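Local coordinates for unknown protein (Galdieria sulphuraria, PDB 2NYI) that is of unknown function but carries tandem ACT domains, a fold that in other proteins often binds amino acids or other small regulatory ligands, at residues Arg92-Tyr97 and Ile170-Val175; Ala119-Leu124 and Met141-Ala146. All blocks are in the same frame, centred on the assembly; numbering follows the deposited sequence.

Interaction 1. Residues Arg92-Tyr97 and Ile170-Val175; sequences REYELY and IDLEEV
Glu95 and Glu173 exchange a pair of backbone hydrogen bonds, Glu95 N to Glu173 O at 2.8 Å and Glu173 N to Glu95 O at 2.9 Å, and Tyr97 with Asp171 repeats the pattern. Tyr94 with Glu174 and Leu96 with Leu172 are the non-hydrogen-bonded pairs between, so the two strands run antiparallel side by side. A fifth bond, Val175 N to Glu93 O at 2.7 Å, is nearly straight at its hydrogen (172°). At the same end a water accepts from Glu93 N and lies within hydrogen-bonding distance of Val175 O, bridging the two segments.

The phenol of Tyr94 lies across the Glu174 backbone and the root of its side chain: CD1 is 3.4 Å from Glu174 CA and CE1 3.5 Å from Glu174 CB. Glu174 has CG anti to its backbone N (chi1 -173°) and an extended chain, which carries its carboxylate along the aliphatic part of Arg92; OE2 stops 3.3 Å from Arg92 CG. The opposite charges lie near each other without forming a salt bridge, and Arg92 NH1 is hydrogen-bonded to Pro89 O. On the same face, Leu172 CD1 fits between Tyr94 CB (3.7 Å) and Leu96 CB, while Leu96 CD1 meets Ile170 CG2 at 3.6 Å, the two side chains lying alongside each other. Glu93, Glu95, Tyr97, Asp171 and Glu173 occupy the other face, where Glu93 and Glu95 both form salt bridges to Arg144.

The pairing joins the first and last strands of the second ACT-type βαββαβ unit, with 169-174 outermost within the chain. Helices 106-116 and 152-166 cover the leucine face, Leu159 touching both Leu96 and Ile170; strand 137-148 flanks 91-99, and its Phe147 stacks on Tyr94.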
loop_
_atom_site.group_PDB
_atom_site.type_symbol
_atom_site.label_atom_id
_atom_site.label_comp_id
_atom_site.label_asym_id
_atom_site.label_seq_id
_atom_site.Cartn_x
_atom_site.Cartn_y
_atom_site.Cartn_z
ATOM N N ARG A 92 5.782 10.305 -17.662
ATOM C CA ARG A 92 6.135 8.886 -17.790
ATOM C C ARG A 92 6.400 8.316 -16.383
ATOM O O ARG A 92 6.664 9.070 -15.436
ATOM C CB ARG A 92 7.371 8.696 -18.693
ATOM C CG ARG A 92 7.183 9.092 -20.196
ATOM C CD ARG A 92 6.113 8.248 -20.896
ATOM N NE ARG A 92 5.983 8.630 -22.313
ATOM C CZ ARG A 92 5.245 9.636 -22.777
ATOM N NH1 ARG A 92 4.542 10.402 -21.949
ATOM N NH2 ARG A 92 5.220 9.884 -24.092
ATOM N N GLU A 93 6.316 6.996 -16.252
ATOM C CA GLU A 93 6.591 6.367 -14.976
ATOM C C GLU A 93 7.954 5.717 -15.013
ATOM O O GLU A 93 8.431 5.278 -16.085
ATOM C CB GLU A 93 5.484 5.381 -14.617
ATOM C CG GLU A 93 4.151 6.086 -14.433
ATOM C CD GLU A 93 3.081 5.191 -13.824
ATOM O OE1 GLU A 93 3.142 3.961 -14.010
ATOM O OE2 GLU A 93 2.162 5.729 -13.173
ATOM N N TYR A 94 8.576 5.679 -13.840
ATOM C CA TYR A 94 9.942 5.245 -13.676
ATOM C C TYR A 94 10.006 4.421 -12.410
ATOM O O TYR A 94 9.353 4.745 -11.409
ATOM C CB TYR A 94 10.876 6.443 -13.501
ATOM C CG TYR A 94 10.918 7.359 -14.708
ATOM C CD1 TYR A 94 11.898 7.215 -15.673
ATOM C CD2 TYR A 94 9.968 8.355 -14.874
ATOM C CE1 TYR A 94 11.935 8.046 -16.801
ATOM C CE2 TYR A 94 9.972 9.181 -16.030
ATOM C CZ TYR A 94 10.967 9.024 -16.966
ATOM O OH TYR A 94 10.998 9.857 -18.080
ATOM N N GLU A 95 10.808 3.378 -12.459
ATOM C CA GLU A 95 11.061 2.560 -11.276
ATOM C C GLU A 95 12.332 3.113 -10.643
ATOM O O GLU A 95 13.348 3.326 -11.326
ATOM C CB GLU A 95 11.222 1.085 -11.653
ATOM C CG GLU A 95 9.912 0.417 -12.085
ATOM C CD GLU A 95 8.931 0.195 -10.916
ATOM O OE1 GLU A 95 9.362 0.212 -9.734
ATOM O OE2 GLU A 95 7.724 -0.011 -11.184
ATOM N N LEU A 96 12.248 3.379 -9.347
ATOM C CA LEU A 96 13.349 3.956 -8.596
ATOM C C LEU A 96 13.781 2.955 -7.535
ATOM O O LEU A 96 12.938 2.393 -6.808
ATOM C CB LEU A 96 12.902 5.290 -7.974
ATOM C CG LEU A 96 13.791 5.972 -6.918
ATOM C CD1 LEU A 96 15.051 6.542 -7.558
ATOM C CD2 LEU A 96 13.022 7.087 -6.274
ATOM N N TYR A 97 15.087 2.721 -7.442
ATOM C CA TYR A 97 15.614 1.785 -6.444
ATOM C C TYR A 97 16.790 2.444 -5.740
ATOM O O TYR A 97 17.618 3.091 -6.390
ATOM C CB TYR A 97 16.083 0.477 -7.091
ATOM C CG TYR A 97 15.075 -0.180 -8.000
ATOM C CD1 TYR A 97 14.058 -0.994 -7.484
ATOM C CD2 TYR A 97 15.132 0.009 -9.384
ATOM C CE1 TYR A 97 13.124 -1.601 -8.326
ATOM C CE2 TYR A 97 14.210 -0.594 -10.232
ATOM C CZ TYR A 97 13.209 -1.395 -9.699
ATOM O OH TYR A 97 12.298 -1.986 -10.549
ATOM N N ILE A 170 21.698 4.311 -6.475
ATOM C CA ILE A 170 20.348 4.659 -6.943
ATOM C C ILE A 170 20.197 4.324 -8.433
ATOM O O ILE A 170 21.061 4.661 -9.251
ATOM C CB ILE A 170 20.029 6.168 -6.695
ATOM C CG1 ILE A 170 20.072 6.503 -5.188
ATOM C CG2 ILE A 170 18.658 6.541 -7.260
ATOM C CD1 ILE A 170 20.012 7.995 -4.861
ATOM N N ASP A 171 19.105 3.651 -8.783
ATOM C CA ASP A 171 18.804 3.349 -10.174
ATOM C C ASP A 171 17.456 3.956 -10.484
ATOM O O ASP A 171 16.553 3.912 -9.654
ATOM C CB ASP A 171 18.730 1.844 -10.426
ATOM C CG ASP A 171 20.062 1.145 -10.204
ATOM O OD1 ASP A 171 21.099 1.655 -10.691
ATOM O OD2 ASP A 171 20.061 0.087 -9.539
ATOM N N LEU A 172 17.336 4.531 -11.670
ATOM C CA LEU A 172 16.075 5.101 -12.132
ATOM C C LEU A 172 15.855 4.653 -13.579
ATOM O O LEU A 172 16.646 5.001 -14.484
ATOM C CB LEU A 172 16.103 6.629 -12.014
ATOM C CG LEU A 172 14.789 7.356 -12.307
ATOM C CD1 LEU A 172 13.757 7.079 -11.231
ATOM C CD2 LEU A 172 15.041 8.876 -12.463
ATOM N N GLU A 173 14.821 3.839 -13.787
ATOM C CA GLU A 173 14.597 3.203 -15.090
ATOM C C GLU A 173 13.166 3.464 -15.555
ATOM O O GLU A 173 12.212 3.167 -14.833
ATOM C CB GLU A 173 14.866 1.694 -15.005
ATOM C CG GLU A 173 16.290 1.289 -14.601
ATOM C CD GLU A 173 17.312 1.381 -15.738
ATOM O OE1 GLU A 173 17.088 0.767 -16.807
ATOM O OE2 GLU A 173 18.354 2.050 -15.550
ATOM N N GLU A 174 13.021 4.014 -16.760
ATOM C CA GLU A 174 11.697 4.276 -17.313
ATOM C C GLU A 174 10.886 2.995 -17.499
ATOM O O GLU A 174 11.421 1.970 -17.921
ATOM C CB GLU A 174 11.809 5.037 -18.629
ATOM C CG GLU A 174 10.478 5.475 -19.140
ATOM C CD GLU A 174 10.597 6.243 -20.440
ATOM O OE1 GLU A 174 11.576 6.014 -21.181
ATOM O OE2 GLU A 174 9.703 7.053 -20.714
ATOM N N VAL A 175 9.604 3.051 -17.152
ATOM C CA VAL A 175 8.690 1.935 -17.387
ATOM C C VAL A 175 8.270 1.999 -18.846
ATOM O O VAL A 175 7.918 3.073 -19.333
ATOM C CB VAL A 175 7.422 2.026 -16.513
ATOM C CG1 VAL A 175 6.431 0.933 -16.894
ATOM C CG2 VAL A 175 7.776 1.931 -15.011
HETATM O O HOH W 1 5.917 5.292 -18.498
#

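Interaction 2. Residues Ala119-Leu124 and Met141-Ala146; sequences ANIVEL and MGSRVA
Val122 and Glu123 both send their backbone N-H to Arg144 O, at 2.7 Å and 3.2 Å, which makes a classic beta bulge and shifts the antiparallel register by one residue. Before the bulge, Asn120 and Ala146 exchange two bonds in their carbonyl planes; within it Arg144 N returns a bond to Glu123 O, approaching from above the carbonyl plane.

Side-chain polar contact centres on that same Glu123 O. Ser143, its OG anti to the backbone N (chi1 -165°), donates this hydroxyl to it at 2.8 Å in the carbonyl plane, so the oxygen is held by two donors. Across the other face, Glu123 and Arg144 run side by side with carboxylate and guanidinium planes 21° apart. Glu123 OE2 rests 3.3 Å from Arg144 CD, but no guanidinium N-H points at it: the head of the extended arginine has its partners, Glu93 and Glu95, on strand 91-99.

Apolar contact is lighter. Leu124 CD1 touches the selenomethionine Met141 at CG and CE, each 3.8 Å away, and Ile121 CG1 lies 4.2 Å from Val145 CG1.

These are the two strands of a beta hairpin, 120-130 and 137-148. Strand 91-99 borders the latter, helix 106-116 covers Ile121 and Val145 through Leu114, and the second subunit packs its Met38 on Ile121 and its Val19 on Leu124.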
loop_
_atom_site.group_PDB
_atom_site.type_symbol
_atom_site.label_atom_id
_atom_site.label_comp_id
_atom_site.label_asym_id
_atom_site.label_seq_id
_atom_site.Cartn_x
_atom_site.Cartn_y
_atom_site.Cartn_z
ATOM N N ALA A 119 7.921 15.386 -9.260
ATOM C CA ALA A 119 7.628 13.970 -9.450
ATOM C C ALA A 119 6.568 13.540 -8.448
ATOM O O ALA A 119 6.629 13.928 -7.262
ATOM C CB ALA A 119 8.903 13.126 -9.292
ATOM N N ASN A 120 5.581 12.772 -8.907
ATOM C CA ASN A 120 4.626 12.168 -7.987
ATOM C C ASN A 120 5.020 10.728 -7.701
ATOM O O ASN A 120 5.470 10.017 -8.582
ATOM C CB ASN A 120 3.195 12.212 -8.514
ATOM C CG ASN A 120 2.180 11.858 -7.452
ATOM O OD1 ASN A 120 2.026 12.570 -6.452
ATOM N ND2 ASN A 120 1.475 10.749 -7.658
ATOM N N ILE A 121 4.866 10.325 -6.451
ATOM C CA ILE A 121 5.181 8.962 -6.058
ATOM C C ILE A 121 3.906 8.125 -6.158
ATOM O O ILE A 121 2.879 8.459 -5.550
ATOM C CB ILE A 121 5.788 8.917 -4.629
ATOM C CG1 ILE A 121 7.048 9.804 -4.545
ATOM C CG2 ILE A 121 6.128 7.469 -4.249
ATOM C CD1 ILE A 121 7.652 9.901 -3.137
ATOM N N VAL A 122 3.969 7.055 -6.945
ATOM C CA VAL A 122 2.808 6.208 -7.193
ATOM C C VAL A 122 2.813 4.987 -6.263
ATOM O O VAL A 122 1.752 4.550 -5.796
ATOM C CB VAL A 122 2.755 5.752 -8.677
ATOM C CG1 VAL A 122 1.465 4.975 -8.945
ATOM C CG2 VAL A 122 2.842 6.968 -9.599
ATOM N N GLU A 123 4.008 4.445 -6.007
ATOM C CA GLU A 123 4.174 3.267 -5.129
ATOM C C GLU A 123 5.453 3.499 -4.358
ATOM O O GLU A 123 6.386 4.078 -4.898
ATOM C CB GLU A 123 4.352 1.973 -5.953
ATOM C CG GLU A 123 3.360 1.760 -7.103
ATOM C CD GLU A 123 3.685 0.535 -7.977
ATOM O OE1 GLU A 123 4.596 -0.251 -7.624
ATOM O OE2 GLU A 123 3.019 0.362 -9.021
ATOM N N LEU A 124 5.527 3.028 -3.104
ATOM C CA LEU A 124 6.757 3.183 -2.336
ATOM C C LEU A 124 6.819 2.111 -1.274
ATOM O O LEU A 124 5.832 1.855 -0.596
ATOM C CB LEU A 124 6.828 4.572 -1.677
ATOM C CG LEU A 124 7.942 4.725 -0.624
ATOM C CD1 LEU A 124 9.248 4.796 -1.352
ATOM C CD2 LEU A 124 7.739 5.946 0.232
HETATM N N MSE A 141 15.089 0.865 -0.791
HETATM C CA MSE A 141 13.865 1.557 -1.183
HETATM C C MSE A 141 13.490 1.166 -2.595
HETATM O O MSE A 141 14.331 1.118 -3.480
HETATM C CB MSE A 141 14.045 3.065 -1.082
HETATM C CG MSE A 141 12.907 3.834 -1.688
HETATM SE SE MSE A 141 13.168 5.732 -1.427
HETATM C CE MSE A 141 12.409 6.209 -2.838
ATOM N N GLY A 142 12.220 0.860 -2.806
ATOM C CA GLY A 142 11.735 0.588 -4.154
ATOM C C GLY A 142 10.509 1.445 -4.373
ATOM O O GLY A 142 9.615 1.497 -3.520
ATOM N N SER A 143 10.435 2.101 -5.522
ATOM C CA SER A 143 9.388 3.083 -5.713
ATOM C C SER A 143 9.012 3.162 -7.202
ATOM O O SER A 143 9.838 2.867 -8.079
ATOM C CB SER A 143 9.904 4.443 -5.226
ATOM O OG SER A 143 8.855 5.386 -5.054
ATOM N N ARG A 144 7.764 3.530 -7.466
ATOM C CA ARG A 144 7.363 3.952 -8.804
ATOM C C ARG A 144 7.004 5.428 -8.730
ATOM O O ARG A 144 6.186 5.847 -7.890
ATOM C CB ARG A 144 6.179 3.128 -9.290
ATOM C CG ARG A 144 5.868 3.257 -10.777
ATOM C CD ARG A 144 4.704 2.323 -11.058
ATOM N NE ARG A 144 4.341 2.207 -12.464
ATOM C CZ ARG A 144 4.562 1.129 -13.214
ATOM N NH1 ARG A 144 5.176 0.065 -12.705
ATOM N NH2 ARG A 144 4.173 1.120 -14.482
ATOM N N VAL A 145 7.635 6.220 -9.595
ATOM C CA VAL A 145 7.437 7.671 -9.614
ATOM C C VAL A 145 7.058 8.124 -11.019
ATOM O O VAL A 145 7.318 7.416 -11.988
ATOM C CB VAL A 145 8.721 8.447 -9.133
ATOM C CG1 VAL A 145 9.127 8.003 -7.723
ATOM C CG2 VAL A 145 9.905 8.292 -10.141
ATOM N N ALA A 146 6.425 9.291 -11.122
ATOM C CA ALA A 146 5.983 9.808 -12.409
ATOM C C ALA A 146 6.374 11.266 -12.545
ATOM O O ALA A 146 6.141 12.076 -11.640
ATOM C CB ALA A 146 4.471 9.654 -12.568
#

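Overall arrangement
Interactions 1 and 2 are successive parts of one antiparallel sheet, ordered 120-130, 137-148, 91-99, 169-174, with their centres about 8 Å apart. Along the chain, interaction 2 is nested within the loop closed by interaction 1. The middle strands join them through a salt bridge from Glu93 OE1 to Arg144 NE, at 2.6 Å, and a probable hydrogen bond from Leu96 N to Ser143 O, at 2.8 Å. Arg144 thus ties both contacts together on the face away from helix 106-116, and Val175 CG1 also packs against its NH2. Interaction 1 meets no other subunit, whereas interaction 2 lies at the dimer interface.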